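Long-range contacts in leucine aminopeptidase (PDB 5GNE), which probably removes residues from the N-termini of peptides as a zinc-dependent metalloexopeptidase of the M28 peptidase family: residues 116-121 / 208-213; 186-191 / 366-371; 261-266 / 329-334; 275-280 / 302-307; 284-289 / 316-321. All coordinates share one frame; numbering follows the deposited sequence.

Contact 1. Residues 116-121 / 208-213; sequences QTNQHL and GISVEL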
# COMPACT_ATOMS: atom_id res chain seq x y z
N GLN A 116 8.37 -16.69 7.44
CA GLN A 116 9.44 -16.95 6.48
C GLN A 116 9.61 -15.80 5.48
O GLN A 116 10.74 -15.39 5.17
CB GLN A 116 9.19 -18.25 5.75
CG GLN A 116 10.42 -18.68 4.96
CD GLN A 116 10.31 -20.09 4.44
OE1 GLN A 116 9.35 -20.80 4.74
NE2 GLN A 116 11.31 -20.51 3.67
N THR A 117 8.48 -15.27 5.01
CA THR A 117 8.49 -14.15 4.05
C THR A 117 9.20 -12.95 4.65
O THR A 117 10.08 -12.36 4.02
CB THR A 117 7.07 -13.72 3.62
OG1 THR A 117 6.43 -14.79 2.92
CG2 THR A 117 7.13 -12.53 2.69
N ASN A 118 8.81 -12.58 5.87
CA ASN A 118 9.49 -11.49 6.55
C ASN A 118 10.98 -11.74 6.68
O ASN A 118 11.77 -10.82 6.48
CB ASN A 118 8.89 -11.26 7.93
CG ASN A 118 7.56 -10.58 7.86
OD1 ASN A 118 7.46 -9.43 7.41
ND2 ASN A 118 6.51 -11.29 8.29
N GLN A 119 11.37 -12.97 6.99
CA GLN A 119 12.79 -13.27 7.12
C GLN A 119 13.50 -13.02 5.79
O GLN A 119 14.60 -12.48 5.78
CB GLN A 119 13.01 -14.71 7.57
CG GLN A 119 12.59 -15.00 9.00
CD GLN A 119 12.78 -16.45 9.37
OE1 GLN A 119 12.22 -17.35 8.73
NE2 GLN A 119 13.60 -16.70 10.39
N HIS A 120 12.87 -13.37 4.68
CA HIS A 120 13.54 -13.18 3.40
C HIS A 120 13.69 -11.70 3.04
O HIS A 120 14.79 -11.26 2.70
CB HIS A 120 12.80 -13.91 2.28
CG HIS A 120 13.43 -13.75 0.93
ND1 HIS A 120 14.57 -14.43 0.55
CD2 HIS A 120 13.10 -12.96 -0.12
CE1 HIS A 120 14.91 -14.08 -0.68
NE2 HIS A 120 14.03 -13.19 -1.11
N LEU A 121 12.61 -10.93 3.13
CA LEU A 121 12.63 -9.52 2.70
C LEU A 121 13.54 -8.68 3.59
O LEU A 121 14.17 -7.72 3.14
CB LEU A 121 11.23 -8.91 2.70
CG LEU A 121 10.26 -9.57 1.72
CD1 LEU A 121 8.86 -9.02 1.89
CD2 LEU A 121 10.78 -9.41 0.28
N GLY A 208 3.32 -5.93 5.60
CA GLY A 208 2.24 -5.86 4.65
C GLY A 208 2.38 -6.84 3.49
O GLY A 208 1.45 -7.58 3.17
N ILE A 209 3.57 -6.87 2.89
CA ILE A 209 3.84 -7.82 1.81
C ILE A 209 3.61 -9.26 2.27
O ILE A 209 2.96 -10.04 1.58
CB ILE A 209 5.30 -7.71 1.32
CG1 ILE A 209 5.51 -6.41 0.56
CG2 ILE A 209 5.65 -8.91 0.46
CD1 ILE A 209 4.79 -6.38 -0.77
N SER A 210 4.15 -9.61 3.43
CA SER A 210 4.02 -10.99 3.88
C SER A 210 2.55 -11.37 4.06
O SER A 210 2.12 -12.47 3.72
CB SER A 210 4.81 -11.22 5.18
OG SER A 210 4.16 -10.63 6.29
N VAL A 211 1.78 -10.45 4.64
CA VAL A 211 0.38 -10.71 4.89
C VAL A 211 -0.40 -11.01 3.62
O VAL A 211 -1.19 -11.95 3.57
CB VAL A 211 -0.26 -9.54 5.65
CG1 VAL A 211 -1.80 -9.62 5.63
CG2 VAL A 211 0.29 -9.54 7.10
N GLU A 212 -0.16 -10.23 2.57
CA GLU A 212 -0.90 -10.42 1.34
C GLU A 212 -0.40 -11.64 0.60
O GLU A 212 -1.18 -12.28 -0.13
CB GLU A 212 -0.88 -9.16 0.45
CG GLU A 212 0.43 -8.83 -0.23
CD GLU A 212 0.28 -7.67 -1.22
OE1 GLU A 212 -0.85 -7.35 -1.64
OE2 GLU A 212 1.31 -7.05 -1.55
N LEU A 213 0.88 -11.96 0.75
CA LEU A 213 1.41 -13.18 0.13
C LEU A 213 0.74 -14.40 0.72
O LEU A 213 0.31 -15.28 -0.02
CB LEU A 213 2.92 -13.29 0.29
CG LEU A 213 3.67 -12.87 -0.98
CD1 LEU A 213 5.15 -12.86 -0.74
CD2 LEU A 213 3.32 -13.78 -2.17

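Contact 2. Residues 186-191 / 366-371; sequences IVIGAH and LAFIVE. With ZN (zinc ion), chain D.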
# COMPACT_ATOMS: atom_id res chain seq x y z
N ILE A 186 -11.26 -6.89 -6.78
CA ILE A 186 -10.84 -6.52 -5.45
C ILE A 186 -9.35 -6.37 -5.53
O ILE A 186 -8.71 -7.14 -6.22
CB ILE A 186 -11.26 -7.55 -4.42
CG1 ILE A 186 -12.78 -7.58 -4.35
CG2 ILE A 186 -10.75 -7.18 -3.03
CD1 ILE A 186 -13.26 -8.83 -3.70
N VAL A 187 -8.82 -5.33 -4.90
CA VAL A 187 -7.39 -5.09 -4.90
C VAL A 187 -6.82 -5.12 -3.47
O VAL A 187 -7.34 -4.45 -2.56
CB VAL A 187 -7.04 -3.75 -5.57
CG1 VAL A 187 -5.56 -3.46 -5.44
CG2 VAL A 187 -7.45 -3.76 -7.03
N ILE A 188 -5.76 -5.89 -3.31
CA ILE A 188 -4.94 -5.89 -2.12
C ILE A 188 -3.55 -5.37 -2.49
O ILE A 188 -2.95 -5.84 -3.48
CB ILE A 188 -4.75 -7.32 -1.53
CG1 ILE A 188 -6.04 -8.14 -1.60
CG2 ILE A 188 -4.17 -7.24 -0.12
CD1 ILE A 188 -7.16 -7.55 -0.77
N GLY A 189 -3.00 -4.46 -1.71
CA GLY A 189 -1.70 -3.92 -2.05
C GLY A 189 -0.85 -3.67 -0.82
O GLY A 189 -1.36 -3.48 0.28
N ALA A 190 0.46 -3.66 -1.03
CA ALA A 190 1.43 -3.31 0.00
C ALA A 190 2.65 -2.79 -0.74
O ALA A 190 2.82 -3.10 -1.90
CB ALA A 190 1.78 -4.53 0.86
N HIS A 191 3.49 -2.00 -0.11
CA HIS A 191 4.67 -1.54 -0.83
C HIS A 191 5.91 -2.32 -0.44
O HIS A 191 6.08 -2.69 0.72
CB HIS A 191 4.87 -0.04 -0.64
CG HIS A 191 5.40 0.39 0.70
ND1 HIS A 191 6.75 0.49 0.96
CD2 HIS A 191 4.77 0.86 1.80
CE1 HIS A 191 6.94 0.95 2.19
NE2 HIS A 191 5.76 1.18 2.72
N LEU A 366 -8.54 -11.97 4.52
CA LEU A 366 -9.26 -13.10 3.94
C LEU A 366 -10.78 -12.95 4.09
O LEU A 366 -11.52 -13.28 3.17
CB LEU A 366 -8.77 -14.41 4.56
CG LEU A 366 -7.38 -14.83 4.06
CD1 LEU A 366 -6.77 -16.01 4.82
CD2 LEU A 366 -7.42 -15.15 2.59
N ALA A 367 -11.25 -12.47 5.24
CA ALA A 367 -12.68 -12.15 5.41
C ALA A 367 -13.11 -11.09 4.37
O ALA A 367 -14.18 -11.19 3.73
CB ALA A 367 -12.95 -11.67 6.81
N PHE A 368 -12.27 -10.07 4.22
CA PHE A 368 -12.45 -9.05 3.20
C PHE A 368 -12.63 -9.68 1.82
O PHE A 368 -13.61 -9.42 1.13
CB PHE A 368 -11.25 -8.12 3.25
CG PHE A 368 -11.39 -6.88 2.42
CD1 PHE A 368 -12.12 -5.79 2.88
CD2 PHE A 368 -10.70 -6.77 1.22
CE1 PHE A 368 -12.21 -4.63 2.11
CE2 PHE A 368 -10.78 -5.62 0.45
CZ PHE A 368 -11.53 -4.55 0.90
N ILE A 369 -11.68 -10.53 1.44
CA ILE A 369 -11.73 -11.20 0.16
C ILE A 369 -12.96 -12.11 0.01
O ILE A 369 -13.59 -12.14 -1.04
CB ILE A 369 -10.46 -12.02 -0.07
CG1 ILE A 369 -9.28 -11.09 -0.36
CG2 ILE A 369 -10.62 -12.94 -1.25
CD1 ILE A 369 -8.01 -11.86 -0.51
N VAL A 370 -13.33 -12.84 1.05
CA VAL A 370 -14.47 -13.75 0.92
C VAL A 370 -15.77 -12.97 0.85
O VAL A 370 -16.61 -13.22 -0.02
CB VAL A 370 -14.54 -14.77 2.10
CG1 VAL A 370 -15.86 -15.51 2.09
CG2 VAL A 370 -13.40 -15.76 2.00
N GLU A 371 -15.99 -12.05 1.77
CA GLU A 371 -17.29 -11.42 1.80
C GLU A 371 -17.52 -10.48 0.61
O GLU A 371 -18.66 -10.34 0.15
CB GLU A 371 -17.51 -10.71 3.12
CG GLU A 371 -17.45 -11.70 4.30
CD GLU A 371 -18.68 -12.59 4.39
OE1 GLU A 371 -19.58 -12.48 3.54
OE2 GLU A 371 -18.78 -13.40 5.34
ZN ZN D . 4.92 2.17 4.61

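Contact 3. Residues 261-266 / 329-334; sequences AVMQLD and TYPSAT. With ZN (zinc ion), chain D.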
# COMPACT_ATOMS: atom_id res chain seq x y z
N ALA A 261 -13.12 -2.25 -4.73
CA ALA A 261 -12.57 -2.14 -3.38
C ALA A 261 -11.08 -2.36 -3.34
O ALA A 261 -10.55 -3.27 -3.99
CB ALA A 261 -13.23 -3.14 -2.44
N VAL A 262 -10.43 -1.56 -2.51
CA VAL A 262 -8.99 -1.58 -2.36
C VAL A 262 -8.61 -1.59 -0.86
O VAL A 262 -9.09 -0.76 -0.07
CB VAL A 262 -8.33 -0.36 -3.07
CG1 VAL A 262 -6.80 -0.41 -2.92
CG2 VAL A 262 -8.72 -0.33 -4.55
N MET A 263 -7.76 -2.55 -0.50
CA MET A 263 -7.15 -2.64 0.83
C MET A 263 -5.67 -2.34 0.76
O MET A 263 -4.96 -2.88 -0.08
CB MET A 263 -7.31 -4.02 1.41
CG MET A 263 -6.65 -4.21 2.83
SD MET A 263 -7.04 -5.77 3.54
CE MET A 263 -8.54 -5.36 4.27
N GLN A 264 -5.22 -1.45 1.65
CA GLN A 264 -3.80 -1.13 1.76
C GLN A 264 -3.25 -1.67 3.04
O GLN A 264 -3.78 -1.42 4.13
CB GLN A 264 -3.57 0.37 1.69
CG GLN A 264 -2.16 0.81 1.96
CD GLN A 264 -1.16 0.48 0.88
OE1 GLN A 264 -1.49 -0.15 -0.13
NE2 GLN A 264 0.10 0.92 1.09
N LEU A 265 -2.16 -2.40 2.89
CA LEU A 265 -1.45 -2.98 4.02
C LEU A 265 -0.10 -2.30 4.14
O LEU A 265 0.84 -2.67 3.46
CB LEU A 265 -1.29 -4.48 3.81
CG LEU A 265 -2.63 -5.24 3.80
CD1 LEU A 265 -2.46 -6.63 3.23
CD2 LEU A 265 -3.20 -5.32 5.24
N ASP A 266 -0.02 -1.32 5.03
CA ASP A 266 1.24 -0.66 5.29
C ASP A 266 1.48 -0.67 6.81
O ASP A 266 0.80 0.03 7.56
CB ASP A 266 1.16 0.75 4.69
CG ASP A 266 2.50 1.40 4.54
OD1 ASP A 266 3.51 0.82 4.98
OD2 ASP A 266 2.54 2.49 3.94
N THR A 329 -9.76 1.14 1.75
CA THR A 329 -9.69 0.97 3.20
C THR A 329 -8.26 0.62 3.63
O THR A 329 -7.51 -0.02 2.88
CB THR A 329 -10.66 -0.12 3.69
OG1 THR A 329 -10.59 -0.20 5.11
CG2 THR A 329 -10.30 -1.48 3.13
N TYR A 330 -7.87 1.05 4.83
CA TYR A 330 -6.49 0.91 5.29
C TYR A 330 -6.40 0.51 6.77
O TYR A 330 -6.42 1.36 7.65
CB TYR A 330 -5.73 2.23 5.00
CG TYR A 330 -4.26 2.32 5.44
CD1 TYR A 330 -3.51 1.20 5.82
CD2 TYR A 330 -3.63 3.55 5.46
CE1 TYR A 330 -2.19 1.33 6.23
CE2 TYR A 330 -2.31 3.69 5.86
CZ TYR A 330 -1.60 2.58 6.24
OH TYR A 330 -0.29 2.75 6.61
N PRO A 331 -6.33 -0.80 7.06
CA PRO A 331 -6.08 -1.23 8.45
C PRO A 331 -4.60 -1.07 8.83
O PRO A 331 -3.72 -1.42 8.04
CB PRO A 331 -6.50 -2.71 8.44
CG PRO A 331 -6.22 -3.16 7.02
CD PRO A 331 -6.51 -1.95 6.14
N SER A 332 -4.33 -0.57 10.04
CA SER A 332 -2.96 -0.34 10.46
C SER A 332 -2.59 -0.91 11.86
O SER A 332 -3.40 -0.93 12.78
CB SER A 332 -2.69 1.16 10.43
OG SER A 332 -1.35 1.43 10.72
N ALA A 333 -1.34 -1.35 11.99
CA ALA A 333 -0.80 -1.90 13.23
C ALA A 333 -0.80 -0.94 14.42
O ALA A 333 -0.95 -1.38 15.56
CB ALA A 333 0.63 -2.42 12.98
N THR A 334 -0.62 0.35 14.17
CA THR A 334 -0.46 1.35 15.24
C THR A 334 -1.35 2.57 15.03
O THR A 334 -1.83 2.80 13.91
CB THR A 334 1.00 1.84 15.36
OG1 THR A 334 1.40 2.41 14.11
CG2 THR A 334 1.94 0.69 15.69
ZN ZN D . 4.92 2.17 4.61

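Contact 4. Residues 275-280 / 302-307; sequences KDQTIW and VKTPVG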
# COMPACT_ATOMS: atom_id res chain seq x y z
N LYS A 275 0.78 -7.07 23.91
CA LYS A 275 -0.47 -7.82 24.02
C LYS A 275 -1.69 -6.92 23.83
O LYS A 275 -2.77 -7.22 24.31
CB LYS A 275 -0.56 -8.59 25.35
CG LYS A 275 -0.15 -7.85 26.60
CD LYS A 275 0.73 -8.76 27.47
CE LYS A 275 0.72 -8.36 28.94
NZ LYS A 275 1.48 -9.31 29.81
N ASP A 276 -1.49 -5.83 23.09
CA ASP A 276 -2.59 -4.91 22.79
C ASP A 276 -3.62 -5.58 21.84
O ASP A 276 -4.79 -5.51 22.12
CB ASP A 276 -2.09 -3.59 22.21
CG ASP A 276 -3.13 -2.46 22.35
OD1 ASP A 276 -4.34 -2.75 22.50
OD2 ASP A 276 -2.73 -1.28 22.28
N GLN A 277 -3.23 -6.19 20.72
CA GLN A 277 -4.28 -6.76 19.81
C GLN A 277 -5.32 -5.84 19.18
O GLN A 277 -6.11 -6.31 18.38
CB GLN A 277 -5.02 -7.90 20.52
CG GLN A 277 -5.10 -9.23 19.81
CD GLN A 277 -5.38 -10.38 20.73
OE1 GLN A 277 -5.95 -11.40 20.31
NE2 GLN A 277 -4.68 -10.36 21.87
N THR A 278 -5.31 -4.56 19.48
CA THR A 278 -6.16 -3.61 18.76
C THR A 278 -5.67 -3.41 17.33
O THR A 278 -4.48 -3.31 17.10
CB THR A 278 -6.24 -2.22 19.47
OG1 THR A 278 -6.74 -2.38 20.81
CG2 THR A 278 -7.16 -1.29 18.71
N ILE A 279 -6.59 -3.40 16.38
CA ILE A 279 -6.22 -2.96 15.03
C ILE A 279 -6.91 -1.63 14.72
O ILE A 279 -8.09 -1.44 14.99
CB ILE A 279 -6.54 -4.04 13.99
CG1 ILE A 279 -5.64 -5.25 14.26
CG2 ILE A 279 -6.30 -3.51 12.58
CD1 ILE A 279 -5.87 -6.46 13.35
N TRP A 280 -6.16 -0.70 14.13
CA TRP A 280 -6.65 0.65 13.88
C TRP A 280 -6.99 0.87 12.41
O TRP A 280 -6.23 0.52 11.52
CB TRP A 280 -5.59 1.67 14.34
CG TRP A 280 -5.49 1.81 15.83
CD1 TRP A 280 -6.22 2.63 16.63
CD2 TRP A 280 -4.63 1.06 16.71
NE1 TRP A 280 -5.86 2.46 17.95
CE2 TRP A 280 -4.90 1.49 18.02
CE3 TRP A 280 -3.68 0.06 16.51
CZ2 TRP A 280 -4.22 0.98 19.14
CZ3 TRP A 280 -3.01 -0.46 17.62
CH2 TRP A 280 -3.29 0.00 18.91
N VAL A 302 -12.43 -11.46 13.14
CA VAL A 302 -11.10 -11.44 13.72
C VAL A 302 -11.23 -11.35 15.24
O VAL A 302 -10.28 -11.65 15.98
CB VAL A 302 -10.24 -10.30 13.16
CG1 VAL A 302 -8.78 -10.48 13.56
CG2 VAL A 302 -10.32 -10.30 11.65
N LYS A 303 -12.41 -10.94 15.69
CA LYS A 303 -12.73 -10.72 17.11
C LYS A 303 -11.64 -9.89 17.78
O LYS A 303 -11.02 -10.30 18.76
CB LYS A 303 -12.91 -12.07 17.81
CG LYS A 303 -13.99 -12.94 17.12
CD LYS A 303 -15.36 -12.88 17.78
CE LYS A 303 -16.19 -14.13 17.48
NZ LYS A 303 -17.67 -13.91 17.58
N THR A 304 -11.42 -8.71 17.22
CA THR A 304 -10.40 -7.78 17.70
C THR A 304 -11.04 -6.44 18.06
O THR A 304 -12.07 -6.07 17.51
CB THR A 304 -9.31 -7.61 16.58
OG1 THR A 304 -8.24 -8.53 16.80
CG2 THR A 304 -8.75 -6.23 16.52
N PRO A 305 -10.49 -5.74 19.07
CA PRO A 305 -10.99 -4.38 19.30
C PRO A 305 -10.69 -3.51 18.09
O PRO A 305 -9.60 -3.61 17.51
CB PRO A 305 -10.21 -3.90 20.53
CG PRO A 305 -9.58 -5.09 21.10
CD PRO A 305 -9.43 -6.12 20.03
N VAL A 306 -11.63 -2.67 17.70
CA VAL A 306 -11.43 -1.81 16.54
C VAL A 306 -11.11 -0.39 16.94
O VAL A 306 -11.96 0.29 17.51
CB VAL A 306 -12.66 -1.78 15.66
CG1 VAL A 306 -12.42 -0.87 14.46
CG2 VAL A 306 -13.05 -3.19 15.24
N GLY A 307 -9.89 0.06 16.68
CA GLY A 307 -9.53 1.46 16.86
C GLY A 307 -9.54 2.32 15.60
O GLY A 307 -9.73 1.83 14.49

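Contact 5. Residues 284-289 / 316-321; sequences DYVDKG and SDHVNW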
# COMPACT_ATOMS: atom_id res chain seq x y z
N ASP A 284 -9.18 9.19 7.35
CA ASP A 284 -9.09 10.14 6.24
C ASP A 284 -8.55 9.49 4.95
O ASP A 284 -7.74 8.56 4.98
CB ASP A 284 -8.31 11.40 6.65
CG ASP A 284 -7.01 11.09 7.38
OD1 ASP A 284 -6.18 10.35 6.83
OD2 ASP A 284 -6.83 11.62 8.51
N TYR A 285 -9.00 10.01 3.82
CA TYR A 285 -8.51 9.56 2.54
C TYR A 285 -8.83 8.09 2.28
O TYR A 285 -8.11 7.42 1.55
CB TYR A 285 -7.01 9.83 2.42
CG TYR A 285 -6.72 11.15 1.76
CD1 TYR A 285 -6.61 11.24 0.37
CD2 TYR A 285 -6.57 12.31 2.49
CE1 TYR A 285 -6.36 12.44 -0.26
CE2 TYR A 285 -6.32 13.52 1.88
CZ TYR A 285 -6.22 13.58 0.50
OH TYR A 285 -5.97 14.78 -0.12
N VAL A 286 -9.93 7.63 2.87
CA VAL A 286 -10.45 6.27 2.68
C VAL A 286 -11.94 6.37 2.46
O VAL A 286 -12.52 7.41 2.69
CB VAL A 286 -10.17 5.34 3.90
CG1 VAL A 286 -8.68 5.04 4.01
CG2 VAL A 286 -10.67 6.00 5.18
N ASP A 287 -12.56 5.30 1.99
CA ASP A 287 -14.01 5.22 1.86
C ASP A 287 -14.62 4.88 3.20
O ASP A 287 -14.23 3.88 3.82
CB ASP A 287 -14.42 4.14 0.85
CG ASP A 287 -15.90 4.16 0.54
OD1 ASP A 287 -16.63 3.24 0.96
OD2 ASP A 287 -16.34 5.10 -0.15
N LYS A 288 -15.56 5.69 3.66
CA LYS A 288 -16.18 5.46 4.96
C LYS A 288 -17.02 4.20 4.95
O LYS A 288 -16.94 3.42 5.89
CB LYS A 288 -17.05 6.66 5.37
CG LYS A 288 -17.74 6.61 6.75
CD LYS A 288 -16.78 6.55 7.93
CE LYS A 288 -17.51 6.54 9.29
NZ LYS A 288 -18.22 7.83 9.63
N GLY A 289 -17.71 3.94 3.85
CA GLY A 289 -18.47 2.70 3.68
C GLY A 289 -17.62 1.44 3.76
O GLY A 289 -17.90 0.54 4.53
N SER A 316 -0.02 7.09 2.32
CA SER A 316 0.38 5.80 1.80
C SER A 316 -0.34 5.53 0.50
O SER A 316 -1.14 6.36 0.05
CB SER A 316 0.10 4.70 2.83
OG SER A 316 0.74 3.50 2.46
N ASP A 317 -0.11 4.36 -0.09
CA ASP A 317 -0.52 4.14 -1.48
C ASP A 317 -2.03 4.26 -1.71
O ASP A 317 -2.46 4.57 -2.81
CB ASP A 317 -0.02 2.77 -1.95
CG ASP A 317 1.50 2.69 -1.90
OD1 ASP A 317 2.13 3.47 -2.62
OD2 ASP A 317 2.05 1.84 -1.14
N HIS A 318 -2.82 4.01 -0.66
CA HIS A 318 -4.27 4.14 -0.75
C HIS A 318 -4.68 5.50 -1.32
O HIS A 318 -5.64 5.59 -2.08
CB HIS A 318 -4.93 3.91 0.61
CG HIS A 318 -4.57 4.93 1.64
ND1 HIS A 318 -3.29 5.08 2.13
CD2 HIS A 318 -5.33 5.87 2.26
CE1 HIS A 318 -3.27 6.07 3.01
NE2 HIS A 318 -4.49 6.56 3.11
N VAL A 319 -3.89 6.52 -1.01
CA VAL A 319 -4.09 7.89 -1.49
C VAL A 319 -4.19 7.98 -3.01
O VAL A 319 -5.01 8.72 -3.54
CB VAL A 319 -2.98 8.82 -0.94
CG1 VAL A 319 -2.89 10.13 -1.69
CG2 VAL A 319 -3.23 9.08 0.55
N ASN A 320 -3.34 7.26 -3.72
CA ASN A 320 -3.44 7.26 -5.18
C ASN A 320 -4.75 6.64 -5.69
O ASN A 320 -5.35 7.12 -6.67
CB ASN A 320 -2.24 6.57 -5.78
CG ASN A 320 -1.00 7.45 -5.74
OD1 ASN A 320 -1.06 8.63 -6.06
ND2 ASN A 320 0.13 6.89 -5.29
N TRP A 321 -5.24 5.61 -5.01
CA TRP A 321 -6.53 5.08 -5.38
C TRP A 321 -7.68 6.08 -5.11
O TRP A 321 -8.52 6.32 -5.98
CB TRP A 321 -6.80 3.74 -4.66
CG TRP A 321 -5.90 2.63 -5.12
CD1 TRP A 321 -4.74 2.22 -4.53
CD2 TRP A 321 -6.06 1.79 -6.31
NE1 TRP A 321 -4.17 1.18 -5.26
CE2 TRP A 321 -4.96 0.89 -6.34
CE3 TRP A 321 -7.03 1.71 -7.31
CZ2 TRP A 321 -4.80 -0.07 -7.34
CZ3 TRP A 321 -6.87 0.74 -8.33
CH2 TRP A 321 -5.76 -0.13 -8.34

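Contact 1. Residues 116-121 / 208-213
Thr117, Asn118 and Leu121 pack against Ile209, Ser210 and Leu213 in a buried helix-helix contact, where helix 111-123 packs against helix 202-221, the helix that follows strand 185-191. The segment axes come within 8.9 Å of each other and run at 140°, closer to antiparallel than to perpendicular. Small residues at the crossing probably help the helices come this close: the methyl CG2 of Thr117 sits 3.6 Å from Ser210 CB. A chi1 of -64° sets that methyl anti to the backbone N and facing Ser210, and it also touches Leu213 CD1 at 4.0 Å. The hydroxyl OG1 of Thr117, left beside N, makes a weak hydrogen bond to Lys113 O within its own helix.

Polar atoms meet beside this apolar patch. Asn118 ND2 gives Ser210 OG a weak hydrogen bond of 3.2 Å, bent to 127° at the hydrogen. Each group has a further partner, since Ser210 OG also pairs with Ser207 O, and Asn118 OD1 with Ser206 OG. Farther along, Leu121 reaches out at about a right angle to Ile209, and their branch methyls meet, CD1 of Leu121 lying 3.5 Å from Ile209 CG2. Around the pair, Trp140 and Phe141 of helix 132-151 pack on one helix each, Met358 of helix 355-373 touches both Asn118 and Ser210, and Ile209 also touches Ala190 of strand 185-191.

Contact 2. Residues 186-191 / 366-371
Ile186 and Ile188 pack on Phe368 and Ile369 near one end of their strand, while the far end of the same six residues carries a zinc ligand, His191; one short strand thus serves both the hydrophobic core and the metal site. The strand and the helix run at 166°, almost antiparallel, with their axes 9.9 Å apart, and what joins them is entirely apolar.

Phe368 lies at the centre. Its CG is anti to the backbone N (chi1 -170°), which swings the ring toward the sheet, and the ring meets both isoleucines obliquely, through CE2 and CD2. Ile186 CG2 approaches CE2 of Phe368 to 3.8 Å, and Ile188 CD1 approaches CD2 of Phe368 to 4.1 Å. In both pairs the side chains slide past each other in opposite directions. The same methyl of Ile188 also touches Ile369 CG1, 4.1 Å away, so it fills the notch between two successive helix residues. Branched isoleucines suit a strand here, offering a methyl at CG2 and a longer arm ending in CD1.

At the strand's other end His191 NE2 binds the zinc ion at 2.3 Å, and Asp204 and Asp266 complete the site. The far nitrogen, ND1, is hydrogen-bonded to Asp193 OD1, which helps fix the rotation of the imidazole. Strands 230-235 and 259-264 flank strand 185-191 in the sheet, while Met215 of helix 202-221 packs on Ile369, and helix 99-106 lies against Val370 and Glu371.

Contact 3. Residues 261-266 / 329-334
The ring of Tyr330 carries the CG methylene of Gln264 over one face and meets the carbonyl O of Asp266 at its edge, close to the ring plane. The methylene makes a CH-pi contact, 4.3 Å from the ring centroid and 16° off the normal, displaced toward the rim. A chi1 of 173° sets CG of Gln264 anti to the backbone N and over the ring; the bend at chi2 then turns the amide steeply against it, with NE2 hydrogen-bonded to Ser316 OG. The Asp266 carboxylate is turned only 23° from the ring plane, and Tyr330 OH donates to Asp266 O at 3.1 Å, tilted from the carbonyl plane.

These groups lie beside neighbouring parallel strands of the mixed central sheet of an M28 zinc peptidase. Met263 pairs with Thr329 in a parallel bridge whose two backbone bonds spring from Thr329: its N donates to Val262 O at 2.7 Å, and its O accepts from Gln264 N at 3.0 Å. Thr329, beta-branched, suits a strand; its hydroxyl is held by Thr294 OG1.

Pro331 follows, and it offers no amide hydrogen to extend the ladder. Its ring instead serves as an apolar surface on the sheet face that carries Met263: CD lies 4.0 Å from Met263 CG, the two side chains crossing at about a right angle, and CG meets Leu265 CD2. Helix 355-373 lies over this face, with Phe368 on Met263 and Leu364 on Pro331.

Just past the strand, the carboxylate of Asp266 grips the zinc ion through both oxygens, OD1 at 2.0 Å and OD2 at a longer 2.5 Å.

Contact 4. Residues 275-280 / 302-307
Backbone hydrogen bonds join Ile279 to Pro305 and Gly307 as parallel strands: Ile279 N donates to Pro305 O at 3.2 Å, and Gly307 N donates to Ile279 O at 2.9 Å. Beside them, Trp280 CA makes a CA-H...O contact with Gly307 O at 3.4 Å.

Apolar contacts are made largely by threonine methyls. Thr304 turns its methyl CG2 toward 277-279, where it meets Ile279 CG1 at 4.0 Å. Thr278 does much the same: with its own CG2 anti to the backbone N (chi1 -59°), that methyl lies near Pro305 O and, within its own segment, 3.6 Å above the centre of the Trp280 indole. Gly307 suits its position because the indole lies directly against its backbone, CD1 of Trp280 being 3.5 Å from Gly307 CA.

Side-chain polar bonds are few. Thr278 OG1 donates to Asp276 OD1 at 3.0 Å, from above the carboxylate plane, bracing the turn before the strand; Thr304 OG1 to Gln277 O is weak.

Together these features close the beta-alpha-beta unit 279-282, 288-302 and 306-309. Main-chain bonds set the pairing, and the side chains add mainly shape fit: a threonine methyl and a glycine lie against the indole, while Pro305 packs on Thr278.

Contact 5. Residues 284-289 / 316-321
Ser316 OG, gripped by Asp266 OD2 and Gln264 NE2, holds the turn from which His318 reaches across to meet Tyr285. Gln264 NE2 also donates to Asp317 OD2, and within the turn Val319 N bonds back to Ser316 O at 3.0 Å.

His318 and Tyr285 carry most of the contact. The CG of His318 stands between the backbone N and carbonyl carbon (chi1 65°), which directs the ring toward the other segment. The ring presents its edge to Tyr285 O, with CD2 only 3.3 Å away and near the ring plane, and Val286 CG1 lies 3.9 Å from CD2. Val319 CG2 rests over one face of this imidazole, offset toward the rim, and also touches Tyr285 CD1 at 4.0 Å. One methyl thus touches both rings, a place suited to a compact branched residue.

Tyr285 has a positive phi of 63°, a turn conformation, and its ring meets that of Tyr85. Asp287 then takes the N-cap of helix 288-302, with OD1 accepting from Leu290 N.

The His318 ring also meets that of Tyr330 and lies about 9 Å from a zinc ion. The arrangement is a second-shell region near the metal site of an M28 peptidase, made of a loop and a short helix.

Overall arrangement
Contact 3 lies nearest the centre of the chain, with contacts 2 and 5 each about 9 Å from it between centres. Contacts 2, 3 and 4 all reach the mixed central sheet, whose strands 185-191, 259-264, 328-332, 279-282 and 306-309 follow one another in that order. Along the chain contacts 3, 4 and 5 are nested inside the loop closed by contact 2, and contacts 4 and 5 interleave. Contact 1 crosses contact 2 and adds the packing of helices 111-123 and 202-221; its centre lies about 23 Å from that of contact 5, on the opposite side of the chain's centre. Contacts 2 and 3 bring ligands of one zinc ion together, with contact 5 close by.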